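PDB 4KI9: dual specificity protein phosphatase 12, which removes phosphate from phosphotyrosine and from phosphoserine or phosphothreonine residues of proteins, the part described here being its catalytic domain. Local coordinates for residues E3-P6 with G7-F10; A102-M105 with K106-L110; W134-K137 with L138-A141; A151-K154 with Q155-L158. The protein carries 2 engineered substitutions. All coordinates share one frame; numbering follows the deposited sequence.

In the fold
The four local contacts line up from hairpin 3-10 to C-terminal helix 151-160. Interactions 1 and 2, with centres 14 Å apart, touch where Gln5 and Val4 meet Leu104. Interactions 2 and 3 lie 12 Å apart between centres, with Ala102 and Met105 against Leu136; interactions 3 and 4 are equally far apart, Leu138 meeting Tyr156. Interactions 1 and 4, the ends of the row, have centres 32 Å apart. The active-site loop is nearest to interaction 1: the Phe10 side chain is about 5 Å from substrate-binding Gly92 and about 7 Å from the side chain of Ser89, an engineered residue at the predicted phosphocysteine position. Gln135 of interaction 3 is about 9 Å from Arg95, between side chains.

Interaction 1 of 4, residues E3-P6 with G7-F10; sequences EVQP and GLYF
Glu3 and Tyr9 meet because their first torsions differ: Glu3 CG is anti to the backbone N (chi1 178°) and its chain runs on extended, whereas Tyr9 CG lies beside its own N (chi1 -60°). Glu3 CG therefore lies over one face of the Tyr9 ring, and Glu3 CB comes to 3.7 Å from Tyr9 CE2; the carboxylate plane is turned 36° from the ring. Glu3 OE2 comes only to 3.7 Å from Tyr9 OH. A serine in place of Tyr9 would probably leave the Glu3 methylenes without the aromatic surface they rest on and let the carboxylate swing. On the other face of this hairpin, Gln5 CG meets Leu8 CB at 3.9 Å. At the bulge, Val4 CG2 reaches the edge of the Phe10 ring, 3.4 Å from Phe10 CD1. Val4 and Gln5 both face Leu8, a classic beta bulge: Val4 N donates to Leu8 O (2.8 Å), and Leu8 N to Gln5 O (3.0 Å). The latter closes a type II turn, with Pro6 and Gly7 at its corners and Gly7 at positive phi. The chemistry thus divides: backbone bonds fix the register, while the Glu3-Tyr9 pair rests on methylene-to-ring packing.

Interaction 2 of 4, residues A102-M105 with K106-L110; sequences AFLM and KTDQL
Met105, Thr107 and Lys106 lose the most surface to this contact, each in a different way. Thr107 grips Phe103 twice. Its OG1, set between the backbone N and the carbonyl carbon (chi1 54°), donates to Phe103 O at 2.7 Å, and Thr107 N donates to the same Phe103 O at 3.0 Å; the two donors arrive from opposite faces of the carbonyl plane. The same rotation lays Thr107 CG2 over one face of the Phe103 ring, 3.8 Å from the centroid and offset toward the rim, a CH-pi contact. Met105 serves the C-terminal end of helix 95-108, which follows the substrate-binding loop. Met105 O accepts from Leu110 N at 2.9 Å, in the carbonyl plane and on a lone pair. With Gln109 at positive phi (52°) and a weak bond from Gln109 N to Lys106 O, the pattern fits a Schellman motif. Leu110 O in turn lies 3.4 Å from Met105 CG, and a CA-H...O contact joins it to Met105 CA. Lys106 holds the preceding turn, donating from its N to Ala102 O at 2.9 Å, with its CB 3.6 Å from that Ala102 O. Its extended chain leads away from the turn, passing Tyr139, and NZ forms a salt bridge with Asp69 of helix 68-80.

Interaction 3 of 4, residues W134-K137 with L138-A141; sequences WQLK and LYQA
Helix 130-141 of the catalytic domain contributes two successive turns here, joined by a side-chain pair one turn apart, Trp134 and Leu138. Leu138 CD2 sits over the six-membered ring of Trp134, 3.9 Å from the centroid and 23° off the normal, which qualifies as CH-pi; it is 3.6 Å from Trp134 CZ2. The second methyl, Leu138 CD1, lies by the pyrrole side, 3.7 Å from Trp134 NE1, so both branches of the leucine bear on the indole. Torsions account for this: Trp134 CG is anti to its N (chi1 169°), while Leu138 CG is anti to its carbonyl carbon (chi1 -60°), turning the two toward each other. Leu138 N donates to Trp134 O at 3.0 Å, and Tyr139 N to Gln135 O at 2.9 Å. Leu138 also touches Ile152 and Tyr156 of helix 151-160; replacing it with alanine is likely to strip the indole face of its methyl cover and open a gap against that helix. The polar ends of buried neighbours are satisfied by other parts of the domain: Gln135 OE1 takes the backbone N-H groups of Leu64 and Leu65, and Tyr139 OH is hydrogen-bonded to Asp69. Leu136 instead packs on Ala102, so the arrangement is that of a helix packed between helices 95-108 and 151-160, with Trp134 toward the surface, in the helical layer of a dual-specificity phosphatase.

Interaction 4 of 4, residues A151-K154 with Q155-L158; sequences AIYK and QYRL
Residues 151-158 are regular alpha-helix, as the i to i+4 bonds attest: Gln155 N donates to Ala151 O at 3.0 Å, Tyr156 N to Ile152 O at 3.1 Å, and Arg157 N and Leu158 N continue the series to the carbonyls of Tyr153 and Lys154. One turn apart on this frame, Tyr153 and Arg157 lie side by side and point the same way. Arg157 CG rests over one face of the Tyr153 ring, 3.8 Å from the centroid and 27° off the normal, a CH-pi contact offset toward the rim, with Tyr153 CE1 3.4 Å away. Arg157 CD follows the ring outward to 3.4 Å from Tyr153 OH. Arg157 CG is set over the ring by chi1 (-70°, anti to the carbonyl carbon), and bends at chi2 and chi3 carry the chain past Tyr153 OH; the covering is aliphatic, since the guanidinium lies beyond. Helix 151-160, C-terminal in this chain, packs on helix 130-141, Ile152 reaching Ala141 and Tyr156 reaching Gln135. The polar ends of the pair are engaged beyond the helix: Tyr153 OH is hydrogen-bonded to Ser66 OG, and Arg157 NH1 forms a salt bridge with Asp63, whose other carboxylate oxygen is hydrogen-bonded to Tyr156 OH. Between the two tyrosines the packing is looser, with Tyr153 CE2 4.3 Å from Tyr156 CD1. Farther round the helix, Leu158 CG approaches Lys154 O to 3.3 Å.

Interaction 1 of 4, residues E3-P6 with G7-F10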
loop_
_atom_site.group_PDB
_atom_site.type_symbol
_atom_site.label_atom_id
_atom_site.label_comp_id
_atom_site.label_asym_id
_atom_site.label_seq_id
_atom_site.Cartn_x
_atom_site.Cartn_y
_atom_site.Cartn_z
ATOM N N GLU A 3 -4.571 11.036 7.145
ATOM C CA GLU A 3 -4.870 11.439 5.773
ATOM C C GLU A 3 -3.610 11.772 4.973
ATOM O O GLU A 3 -2.838 12.632 5.375
ATOM C CB GLU A 3 -5.798 12.646 5.785
ATOM C CG GLU A 3 -6.140 13.175 4.407
ATOM C CD GLU A 3 -7.316 14.126 4.442
ATOM O OE1 GLU A 3 -7.775 14.556 3.364
ATOM O OE2 GLU A 3 -7.784 14.435 5.554
ATOM N N VAL A 4 -3.417 11.099 3.840
ATOM C CA VAL A 4 -2.214 11.264 3.021
ATOM C C VAL A 4 -2.419 12.387 2.019
ATOM O O VAL A 4 -1.502 13.150 1.707
ATOM C CB VAL A 4 -1.895 9.981 2.215
ATOM C CG1 VAL A 4 -0.617 10.165 1.405
ATOM C CG2 VAL A 4 -1.765 8.792 3.134
ATOM N N GLN A 5 -3.639 12.456 1.506
ATOM C CA GLN A 5 -4.073 13.498 0.592
ATOM C C GLN A 5 -5.593 13.379 0.581
ATOM O O GLN A 5 -6.124 12.442 1.172
ATOM C CB GLN A 5 -3.445 13.303 -0.792
ATOM C CG GLN A 5 -3.627 11.932 -1.417
ATOM C CD GLN A 5 -2.721 11.741 -2.618
ATOM O OE1 GLN A 5 -1.546 12.103 -2.579
ATOM N NE2 GLN A 5 -3.269 11.206 -3.701
ATOM N N PRO A 6 -6.307 14.332 -0.037
ATOM C CA PRO A 6 -7.766 14.227 0.120
ATOM C C PRO A 6 -8.359 12.916 -0.418
ATOM O O PRO A 6 -8.048 12.490 -1.534
ATOM C CB PRO A 6 -8.304 15.454 -0.630
ATOM C CG PRO A 6 -7.146 16.022 -1.389
ATOM C CD PRO A 6 -5.906 15.602 -0.668
ATOM N N GLY A 7 -9.173 12.264 0.409
ATOM C CA GLY A 7 -9.808 11.004 0.043
ATOM C C GLY A 7 -8.920 9.776 0.197
ATOM O O GLY A 7 -9.314 8.671 -0.161
ATOM N N LEU A 8 -7.722 9.946 0.740
ATOM C CA LEU A 8 -6.800 8.812 0.857
ATOM C C LEU A 8 -6.179 8.732 2.258
ATOM O O LEU A 8 -5.438 9.626 2.681
ATOM C CB LEU A 8 -5.713 8.905 -0.221
ATOM C CG LEU A 8 -4.987 7.656 -0.744
ATOM C CD1 LEU A 8 -3.488 7.894 -0.805
ATOM C CD2 LEU A 8 -5.307 6.363 0.009
ATOM N N TYR A 9 -6.474 7.642 2.960
ATOM C CA TYR A 9 -6.096 7.490 4.361
ATOM C C TYR A 9 -5.321 6.197 4.570
ATOM O O TYR A 9 -5.486 5.239 3.811
ATOM C CB TYR A 9 -7.353 7.473 5.247
ATOM C CG TYR A 9 -8.224 8.721 5.173
ATOM C CD1 TYR A 9 -9.096 8.935 4.105
ATOM C CD2 TYR A 9 -8.186 9.673 6.187
ATOM C CE1 TYR A 9 -9.898 10.073 4.046
ATOM C CE2 TYR A 9 -8.972 10.809 6.136
ATOM C CZ TYR A 9 -9.825 11.006 5.071
ATOM O OH TYR A 9 -10.606 12.138 5.043
ATOM N N PHE A 10 -4.466 6.167 5.592
ATOM C CA PHE A 10 -3.841 4.918 6.001
ATOM C C PHE A 10 -3.781 4.814 7.521
ATOM O O PHE A 10 -3.835 5.824 8.223
ATOM C CB PHE A 10 -2.460 4.721 5.358
ATOM C CG PHE A 10 -1.336 5.440 6.065
ATOM C CD1 PHE A 10 -1.065 6.769 5.789
ATOM C CD2 PHE A 10 -0.531 4.776 6.979
ATOM C CE1 PHE A 10 -0.023 7.433 6.428
ATOM C CE2 PHE A 10 0.514 5.438 7.628
ATOM C CZ PHE A 10 0.766 6.764 7.348
#

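Interaction 2 of 4, residues A102-M105 with K106-L110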
loop_
_atom_site.group_PDB
_atom_site.type_symbol
_atom_site.label_atom_id
_atom_site.label_comp_id
_atom_site.label_asym_id
_atom_site.label_seq_id
_atom_site.Cartn_x
_atom_site.Cartn_y
_atom_site.Cartn_z
ATOM N N ALA A 102 3.862 3.127 -2.802
ATOM C CA ALA A 102 3.803 2.645 -4.174
ATOM C C ALA A 102 2.767 3.436 -4.970
ATOM O O ALA A 102 2.982 3.786 -6.136
ATOM C CB ALA A 102 3.486 1.151 -4.208
ATOM N N PHE A 103 1.643 3.726 -4.339
ATOM C CA PHE A 103 0.595 4.500 -5.007
ATOM C C PHE A 103 1.067 5.913 -5.352
ATOM O O PHE A 103 0.837 6.416 -6.451
ATOM C CB PHE A 103 -0.627 4.590 -4.103
ATOM C CG PHE A 103 -1.702 5.486 -4.643
ATOM C CD1 PHE A 103 -2.629 4.997 -5.563
ATOM C CD2 PHE A 103 -1.783 6.812 -4.241
ATOM C CE1 PHE A 103 -3.620 5.823 -6.060
ATOM C CE2 PHE A 103 -2.754 7.639 -4.740
ATOM C CZ PHE A 103 -3.682 7.144 -5.650
ATOM N N LEU A 104 1.713 6.557 -4.392
ATOM C CA LEU A 104 2.274 7.881 -4.612
ATOM C C LEU A 104 3.321 7.821 -5.713
ATOM O O LEU A 104 3.327 8.660 -6.597
ATOM C CB LEU A 104 2.885 8.434 -3.324
ATOM C CG LEU A 104 1.903 8.773 -2.207
ATOM C CD1 LEU A 104 2.632 9.337 -0.989
ATOM C CD2 LEU A 104 0.823 9.760 -2.713
ATOM N N MET A 105 4.184 6.810 -5.672
ATOM C CA MET A 105 5.194 6.624 -6.709
ATOM C C MET A 105 4.583 6.515 -8.109
ATOM O O MET A 105 4.990 7.218 -9.033
ATOM C CB MET A 105 6.040 5.371 -6.422
ATOM C CG MET A 105 6.977 5.498 -5.219
ATOM S SD MET A 105 7.746 3.935 -4.781
ATOM C CE MET A 105 8.700 3.603 -6.260
ATOM N N LYS A 106 3.619 5.622 -8.276
ATOM C CA LYS A 106 3.072 5.363 -9.605
ATOM C C LYS A 106 2.213 6.508 -10.130
ATOM O O LYS A 106 2.369 6.915 -11.283
ATOM C CB LYS A 106 2.305 4.035 -9.632
ATOM C CG LYS A 106 1.904 3.604 -11.033
ATOM C CD LYS A 106 1.298 2.205 -11.060
ATOM C CE LYS A 106 1.219 1.706 -12.498
ATOM N NZ LYS A 106 0.920 0.254 -12.599
ATOM N N THR A 107 1.320 7.045 -9.300
ATOM C CA THR A 107 0.445 8.130 -9.757
ATOM C C THR A 107 1.222 9.403 -10.103
ATOM O O THR A 107 0.978 10.030 -11.136
ATOM C CB THR A 107 -0.684 8.464 -8.758
ATOM O OG1 THR A 107 -0.136 8.740 -7.463
ATOM C CG2 THR A 107 -1.668 7.310 -8.657
ATOM N N ASP A 108 2.175 9.762 -9.250
ATOM C CA ASP A 108 2.955 10.972 -9.448
ATOM C C ASP A 108 4.247 10.754 -10.242
ATOM O O ASP A 108 4.963 11.720 -10.527
ATOM C CB ASP A 108 3.314 11.599 -8.097
ATOM C CG ASP A 108 2.102 12.046 -7.316
ATOM O OD1 ASP A 108 2.240 12.286 -6.099
ATOM O OD2 ASP A 108 1.010 12.148 -7.905
ATOM N N GLN A 109 4.546 9.504 -10.591
ATOM C CA GLN A 109 5.815 9.169 -11.236
ATOM C C GLN A 109 6.952 9.736 -10.400
ATOM O O GLN A 109 7.784 10.491 -10.900
ATOM C CB GLN A 109 5.881 9.730 -12.660
ATOM C CG GLN A 109 4.697 9.352 -13.527
ATOM C CD GLN A 109 5.074 8.426 -14.661
ATOM O OE1 GLN A 109 5.799 7.450 -14.470
ATOM N NE2 GLN A 109 4.578 8.724 -15.854
ATOM N N LEU A 110 6.955 9.400 -9.115
ATOM C CA LEU A 110 7.907 9.958 -8.151
ATOM C C LEU A 110 8.856 8.862 -7.699
ATOM O O LEU A 110 8.408 7.765 -7.373
ATOM C CB LEU A 110 7.154 10.414 -6.907
ATOM C CG LEU A 110 6.830 11.854 -6.549
ATOM C CD1 LEU A 110 6.278 11.873 -5.132
ATOM C CD2 LEU A 110 8.056 12.745 -6.654
#

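Interaction 3 of 4, residues W134-K137 with L138-A141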
loop_
_atom_site.group_PDB
_atom_site.type_symbol
_atom_site.label_atom_id
_atom_site.label_comp_id
_atom_site.label_asym_id
_atom_site.label_seq_id
_atom_site.Cartn_x
_atom_site.Cartn_y
_atom_site.Cartn_z
ATOM N N TRP A 134 13.481 -2.181 -0.609
ATOM C CA TRP A 134 14.160 -2.729 -1.781
ATOM C C TRP A 134 13.165 -3.020 -2.914
ATOM O O TRP A 134 13.403 -2.682 -4.078
ATOM C CB TRP A 134 14.936 -3.988 -1.381
ATOM C CG TRP A 134 15.474 -4.795 -2.518
ATOM C CD1 TRP A 134 15.082 -6.056 -2.894
ATOM C CD2 TRP A 134 16.506 -4.407 -3.427
ATOM N NE1 TRP A 134 15.819 -6.471 -3.980
ATOM C CE2 TRP A 134 16.693 -5.477 -4.328
ATOM C CE3 TRP A 134 17.293 -3.259 -3.566
ATOM C CZ2 TRP A 134 17.637 -5.429 -5.353
ATOM C CZ3 TRP A 134 18.227 -3.213 -4.588
ATOM C CH2 TRP A 134 18.392 -4.291 -5.468
ATOM N N GLN A 135 12.037 -3.623 -2.565
ATOM C CA GLN A 135 10.984 -3.904 -3.548
ATOM C C GLN A 135 10.465 -2.652 -4.236
ATOM O O GLN A 135 10.230 -2.656 -5.439
ATOM C CB GLN A 135 9.831 -4.706 -2.903
ATOM C CG GLN A 135 10.240 -6.157 -2.598
ATOM C CD GLN A 135 9.276 -6.857 -1.660
ATOM O OE1 GLN A 135 8.055 -6.756 -1.806
ATOM N NE2 GLN A 135 9.823 -7.571 -0.687
ATOM N N LEU A 136 10.292 -1.569 -3.488
ATOM C CA LEU A 136 9.859 -0.321 -4.112
ATOM C C LEU A 136 10.935 0.281 -5.019
ATOM O O LEU A 136 10.621 0.953 -6.005
ATOM C CB LEU A 136 9.406 0.696 -3.064
ATOM C CG LEU A 136 8.082 0.347 -2.394
ATOM C CD1 LEU A 136 7.785 1.346 -1.290
ATOM C CD2 LEU A 136 6.959 0.341 -3.419
ATOM N N LYS A 137 12.204 0.040 -4.693
ATOM C CA LYS A 137 13.282 0.480 -5.574
ATOM C C LYS A 137 13.223 -0.287 -6.889
ATOM O O LYS A 137 13.395 0.293 -7.961
ATOM C CB LYS A 137 14.651 0.330 -4.880
ATOM C CG LYS A 137 14.823 1.364 -3.782
ATOM C CD LYS A 137 16.169 1.261 -3.075
ATOM C CE LYS A 137 16.232 2.274 -1.949
ATOM N NZ LYS A 137 17.238 1.912 -0.918
ATOM N N LEU A 138 12.929 -1.586 -6.806
ATOM C CA LEU A 138 12.755 -2.398 -8.007
ATOM C C LEU A 138 11.562 -1.921 -8.827
ATOM O O LEU A 138 11.634 -1.856 -10.045
ATOM C CB LEU A 138 12.561 -3.868 -7.648
ATOM C CG LEU A 138 13.718 -4.517 -6.879
ATOM C CD1 LEU A 138 13.511 -5.999 -6.839
ATOM C CD2 LEU A 138 15.074 -4.180 -7.496
ATOM N N TYR A 139 10.463 -1.616 -8.141
ATOM C CA TYR A 139 9.261 -1.052 -8.757
ATOM C C TYR A 139 9.584 0.204 -9.579
ATOM O O TYR A 139 9.180 0.310 -10.728
ATOM C CB TYR A 139 8.252 -0.719 -7.658
ATOM C CG TYR A 139 6.802 -0.510 -8.083
ATOM C CD1 TYR A 139 6.127 -1.460 -8.849
ATOM C CD2 TYR A 139 6.092 0.602 -7.639
ATOM C CE1 TYR A 139 4.785 -1.289 -9.194
ATOM C CE2 TYR A 139 4.750 0.790 -7.981
ATOM C CZ TYR A 139 4.105 -0.164 -8.745
ATOM O OH TYR A 139 2.782 0.009 -9.079
ATOM N N GLN A 140 10.313 1.147 -8.987
ATOM C CA GLN A 140 10.781 2.335 -9.705
ATOM C C GLN A 140 11.675 1.945 -10.893
ATOM O O GLN A 140 11.464 2.394 -12.028
ATOM C CB GLN A 140 11.551 3.262 -8.753
ATOM C CG GLN A 140 12.189 4.490 -9.423
ATOM C CD GLN A 140 12.968 5.348 -8.439
ATOM O OE1 GLN A 140 12.745 5.281 -7.228
ATOM N NE2 GLN A 140 13.890 6.161 -8.957
ATOM N N ALA A 141 12.664 1.100 -10.631
ATOM C CA ALA A 141 13.591 0.676 -11.678
ATOM C C ALA A 141 12.869 0.025 -12.860
ATOM O O ALA A 141 13.339 0.100 -13.989
ATOM C CB ALA A 141 14.657 -0.268 -11.108
#

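Interaction 4 of 4, residues A151-K154 with Q155-L158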
loop_
_atom_site.group_PDB
_atom_site.type_symbol
_atom_site.label_atom_id
_atom_site.label_comp_id
_atom_site.label_asym_id
_atom_site.label_seq_id
_atom_site.Cartn_x
_atom_site.Cartn_y
_atom_site.Cartn_z
ATOM N N ALA A 151 14.086 -8.492 -16.754
ATOM C CA ALA A 151 15.145 -9.241 -16.105
ATOM C C ALA A 151 15.169 -8.918 -14.620
ATOM O O ALA A 151 15.524 -9.767 -13.806
ATOM C CB ALA A 151 16.506 -8.927 -16.751
ATOM N N ILE A 152 14.804 -7.687 -14.272
ATOM C CA ILE A 152 14.737 -7.278 -12.867
ATOM C C ILE A 152 13.724 -8.132 -12.098
ATOM O O ILE A 152 14.018 -8.625 -11.006
ATOM C CB ILE A 152 14.375 -5.789 -12.707
ATOM C CG1 ILE A 152 15.548 -4.903 -13.093
ATOM C CG2 ILE A 152 13.974 -5.468 -11.260
ATOM C CD1 ILE A 152 15.183 -3.452 -13.119
ATOM N N TYR A 153 12.540 -8.315 -12.668
ATOM C CA TYR A 153 11.504 -9.110 -12.001
ATOM C C TYR A 153 11.887 -10.581 -11.928
ATOM O O TYR A 153 11.694 -11.238 -10.898
ATOM C CB TYR A 153 10.130 -8.970 -12.699
ATOM C CG TYR A 153 9.033 -9.669 -11.915
ATOM C CD1 TYR A 153 8.530 -10.894 -12.323
ATOM C CD2 TYR A 153 8.541 -9.115 -10.737
ATOM C CE1 TYR A 153 7.538 -11.541 -11.596
ATOM C CE2 TYR A 153 7.548 -9.754 -9.999
ATOM C CZ TYR A 153 7.050 -10.964 -10.432
ATOM O OH TYR A 153 6.080 -11.620 -9.697
ATOM N N LYS A 154 12.432 -11.110 -13.017
ATOM C CA LYS A 154 12.801 -12.520 -13.025
ATOM C C LYS A 154 13.876 -12.802 -11.984
ATOM O O LYS A 154 13.776 -13.777 -11.246
ATOM C CB LYS A 154 13.239 -12.967 -14.420
ATOM C CG LYS A 154 12.092 -12.986 -15.426
ATOM C CD LYS A 154 12.590 -13.119 -16.849
ATOM C CE LYS A 154 11.421 -13.095 -17.820
ATOM N NZ LYS A 154 11.872 -12.946 -19.233
ATOM N N GLN A 155 14.893 -11.942 -11.908
ATOM C CA GLN A 155 15.962 -12.151 -10.930
ATOM C C GLN A 155 15.409 -12.078 -9.506
ATOM O O GLN A 155 15.779 -12.868 -8.643
ATOM C CB GLN A 155 17.092 -11.130 -11.117
ATOM C CG GLN A 155 18.274 -11.382 -10.214
ATOM C CD GLN A 155 19.034 -12.645 -10.591
ATOM O OE1 GLN A 155 18.899 -13.155 -11.706
ATOM N NE2 GLN A 155 19.834 -13.159 -9.658
ATOM N N TYR A 156 14.515 -11.128 -9.271
ATOM C CA TYR A 156 13.875 -10.968 -7.973
ATOM C C TYR A 156 13.091 -12.216 -7.541
ATOM O O TYR A 156 13.138 -12.612 -6.372
ATOM C CB TYR A 156 12.931 -9.765 -8.033
ATOM C CG TYR A 156 11.954 -9.641 -6.888
ATOM C CD1 TYR A 156 10.621 -10.040 -7.030
ATOM C CD2 TYR A 156 12.343 -9.080 -5.681
ATOM C CE1 TYR A 156 9.714 -9.905 -5.979
ATOM C CE2 TYR A 156 11.441 -8.937 -4.628
ATOM C CZ TYR A 156 10.130 -9.347 -4.789
ATOM O OH TYR A 156 9.239 -9.199 -3.750
ATOM N N ARG A 157 12.360 -12.819 -8.473
ATOM C CA ARG A 157 11.583 -14.023 -8.164
ATOM C C ARG A 157 12.477 -15.261 -7.957
ATOM O O ARG A 157 12.193 -16.114 -7.123
ATOM C CB ARG A 157 10.514 -14.279 -9.234
ATOM C CG ARG A 157 9.339 -13.266 -9.240
ATOM C CD ARG A 157 8.516 -13.271 -7.953
ATOM N NE ARG A 157 8.255 -14.634 -7.496
ATOM C CZ ARG A 157 8.057 -14.983 -6.227
ATOM N NH1 ARG A 157 8.058 -14.065 -5.264
ATOM N NH2 ARG A 157 7.867 -16.262 -5.918
ATOM N N LEU A 158 13.563 -15.358 -8.708
ATOM C CA LEU A 158 14.528 -16.427 -8.466
ATOM C C LEU A 158 15.096 -16.297 -7.055
ATOM O O LEU A 158 15.262 -17.294 -6.350
ATOM C CB LEU A 158 15.671 -16.399 -9.492
ATOM C CG LEU A 158 15.335 -16.687 -10.953
ATOM C CD1 LEU A 158 16.573 -16.535 -11.811
ATOM C CD2 LEU A 158 14.771 -18.104 -11.071
#